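Local coordinates for histone-lysine N-methyltransferase, H3 lysine-9 specific SUVH6 (Arabidopsis thaliana, PDB 6A5K), which transfers methyl groups from S-adenosylmethionine to a lysine in the tail of histone H3 and, through its SRA domain, probably recognises methylated non-CG DNA, at residues V466-E471 with H477-A482. The protein carries 1 engineered substitution. Residues are numbered along the deposited sequence; the frame is centred on the assembly and turned at random.
Sequences VLYDHE and HVMFFA
At the loop end of a beta hairpin in the SET domain, Val466 and His477 form the antiparallel hydrogen-bonded pair after which the strands part. Val466 N donates a hydrogen bond to His477 O at 2.9 Å, and His477 N returns a more bent bond to Val466 O. Beyond this pair the chain turns back through Tyr468 and Asp469 to meet the imidazole of His477. Its NE2 donates to Asp469 OD1 over 2.8 Å and nearly straight, at 168°; the carboxylate oxygen lies in the ring plane, whereas the donor comes from above the carboxylate plane. Tyr468 lies over one face of the same imidazole in an offset stack, centroids 4.7 Å apart and planes inclined by 27°. Its CE2 comes within 3.4 Å of His477 NE2. That fit depends on Tyr468 CG sitting between its own backbone N and carbonyl carbon (chi1 68°), which swings the phenol back over the hairpin end. His470 adds a third ring to the cluster, its plane roughly parallel to that of His477 but slid away, with little overlap. On the other strand, selenomethionine Met479 packs its CG against Val466 CG2 at 3.5 Å and brings its CE near the Tyr468 ring. With ND1 hydrogen-bonded to Glu381 OE2, His477 is gripped at both nitrogens; an alanine here would probably leave Asp469 and Glu381 without their shared partner and the Tyr468 ring without its stack. Strand 477-482 runs between 461-467 and 378-381 in a four-stranded mixed sheet, and Leu467 makes backbone hydrogen bonds to Ile329, in the outermost strand 328-330, and to Glu331 just after it, on the side of the zinc-binding pre-SET region.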
# COMPACT_ATOMS: atom_id res chain seq x y z
N VAL A 466 0.86 17.81 6.46
CA VAL A 466 2.28 18.13 6.28
C VAL A 466 2.49 19.64 6.15
O VAL A 466 1.74 20.32 5.46
CB VAL A 466 2.88 17.41 5.03
CG1 VAL A 466 4.36 17.79 4.84
CG2 VAL A 466 2.75 15.90 5.16
N LEU A 467 3.51 20.14 6.84
CA LEU A 467 3.92 21.53 6.68
C LEU A 467 5.35 21.59 6.15
O LEU A 467 6.20 20.81 6.59
CB LEU A 467 3.82 22.27 8.02
CG LEU A 467 2.40 22.47 8.56
CD1 LEU A 467 2.42 22.89 10.02
CD2 LEU A 467 1.65 23.50 7.71
N TYR A 468 5.61 22.49 5.20
CA TYR A 468 7.00 22.72 4.76
C TYR A 468 7.26 24.12 4.21
O TYR A 468 8.31 24.71 4.50
CB TYR A 468 7.41 21.66 3.72
CG TYR A 468 6.71 21.75 2.38
CD1 TYR A 468 7.31 22.39 1.30
CD2 TYR A 468 5.47 21.16 2.18
CE1 TYR A 468 6.69 22.46 0.07
CE2 TYR A 468 4.84 21.23 0.95
CZ TYR A 468 5.45 21.88 -0.10
OH TYR A 468 4.83 21.95 -1.33
N ASP A 469 6.35 24.67 3.41
CA ASP A 469 6.58 26.00 2.84
C ASP A 469 6.00 27.12 3.70
O ASP A 469 6.10 28.29 3.35
CB ASP A 469 6.02 26.10 1.42
CG ASP A 469 4.53 25.80 1.36
OD1 ASP A 469 4.01 25.14 2.29
OD2 ASP A 469 3.89 26.22 0.38
N HIS A 470 5.40 26.73 4.82
CA HIS A 470 4.91 27.67 5.83
C HIS A 470 4.62 26.89 7.11
O HIS A 470 4.67 25.66 7.11
CB HIS A 470 3.66 28.41 5.34
CG HIS A 470 2.47 27.52 5.10
ND1 HIS A 470 1.73 26.98 6.12
CD2 HIS A 470 1.91 27.08 3.95
CE1 HIS A 470 0.76 26.24 5.62
NE2 HIS A 470 0.84 26.29 4.30
N GLU A 471 4.32 27.60 8.19
CA GLU A 471 4.04 26.95 9.48
C GLU A 471 2.61 27.22 9.96
O GLU A 471 2.32 27.12 11.15
CB GLU A 471 5.03 27.43 10.54
CG GLU A 471 6.48 27.10 10.23
CD GLU A 471 7.45 27.80 11.15
OE1 GLU A 471 6.99 28.41 12.14
OE2 GLU A 471 8.66 27.75 10.89
N HIS A 477 -0.84 21.09 4.37
CA HIS A 477 -1.02 20.30 3.16
C HIS A 477 -1.65 18.97 3.53
O HIS A 477 -1.26 18.34 4.52
CB HIS A 477 0.31 20.07 2.44
CG HIS A 477 0.95 21.32 1.93
ND1 HIS A 477 0.65 21.86 0.70
CD2 HIS A 477 1.86 22.15 2.50
CE1 HIS A 477 1.35 22.97 0.52
NE2 HIS A 477 2.09 23.17 1.60
N VAL A 478 -2.63 18.53 2.74
CA VAL A 478 -3.24 17.22 2.97
C VAL A 478 -2.59 16.22 2.02
O VAL A 478 -2.82 16.26 0.81
CB VAL A 478 -4.77 17.27 2.80
CG1 VAL A 478 -5.38 15.87 2.84
CG2 VAL A 478 -5.38 18.16 3.89
N MSE A 479 -1.77 15.33 2.57
CA MSE A 479 -0.98 14.40 1.76
C MSE A 479 -1.44 12.97 2.00
O MSE A 479 -1.50 12.53 3.15
CB MSE A 479 0.51 14.52 2.11
CG MSE A 479 1.03 15.96 2.08
SE MSE A 479 0.84 16.71 0.31
CE MSE A 479 2.35 17.96 0.30
N PHE A 480 -1.75 12.23 0.94
CA PHE A 480 -2.16 10.84 1.13
C PHE A 480 -1.00 9.85 1.11
O PHE A 480 -0.08 9.97 0.29
CB PHE A 480 -3.18 10.45 0.06
CG PHE A 480 -4.43 11.26 0.11
CD1 PHE A 480 -5.38 11.02 1.08
CD2 PHE A 480 -4.65 12.28 -0.81
CE1 PHE A 480 -6.53 11.77 1.14
CE2 PHE A 480 -5.80 13.04 -0.75
CZ PHE A 480 -6.74 12.78 0.23
N PHE A 481 -1.05 8.88 2.02
CA PHE A 481 -0.04 7.83 2.13
C PHE A 481 -0.70 6.44 2.09
O PHE A 481 -1.80 6.26 2.61
CB PHE A 481 0.75 7.95 3.44
CG PHE A 481 1.74 9.08 3.45
CD1 PHE A 481 1.35 10.37 3.80
CD2 PHE A 481 3.07 8.85 3.14
CE1 PHE A 481 2.26 11.41 3.82
CE2 PHE A 481 3.99 9.89 3.15
CZ PHE A 481 3.59 11.16 3.50
N ALA A 482 -0.01 5.46 1.51
CA ALA A 482 -0.47 4.07 1.54
C ALA A 482 -0.30 3.43 2.92
O ALA A 482 0.75 3.58 3.56
CB ALA A 482 0.27 3.25 0.49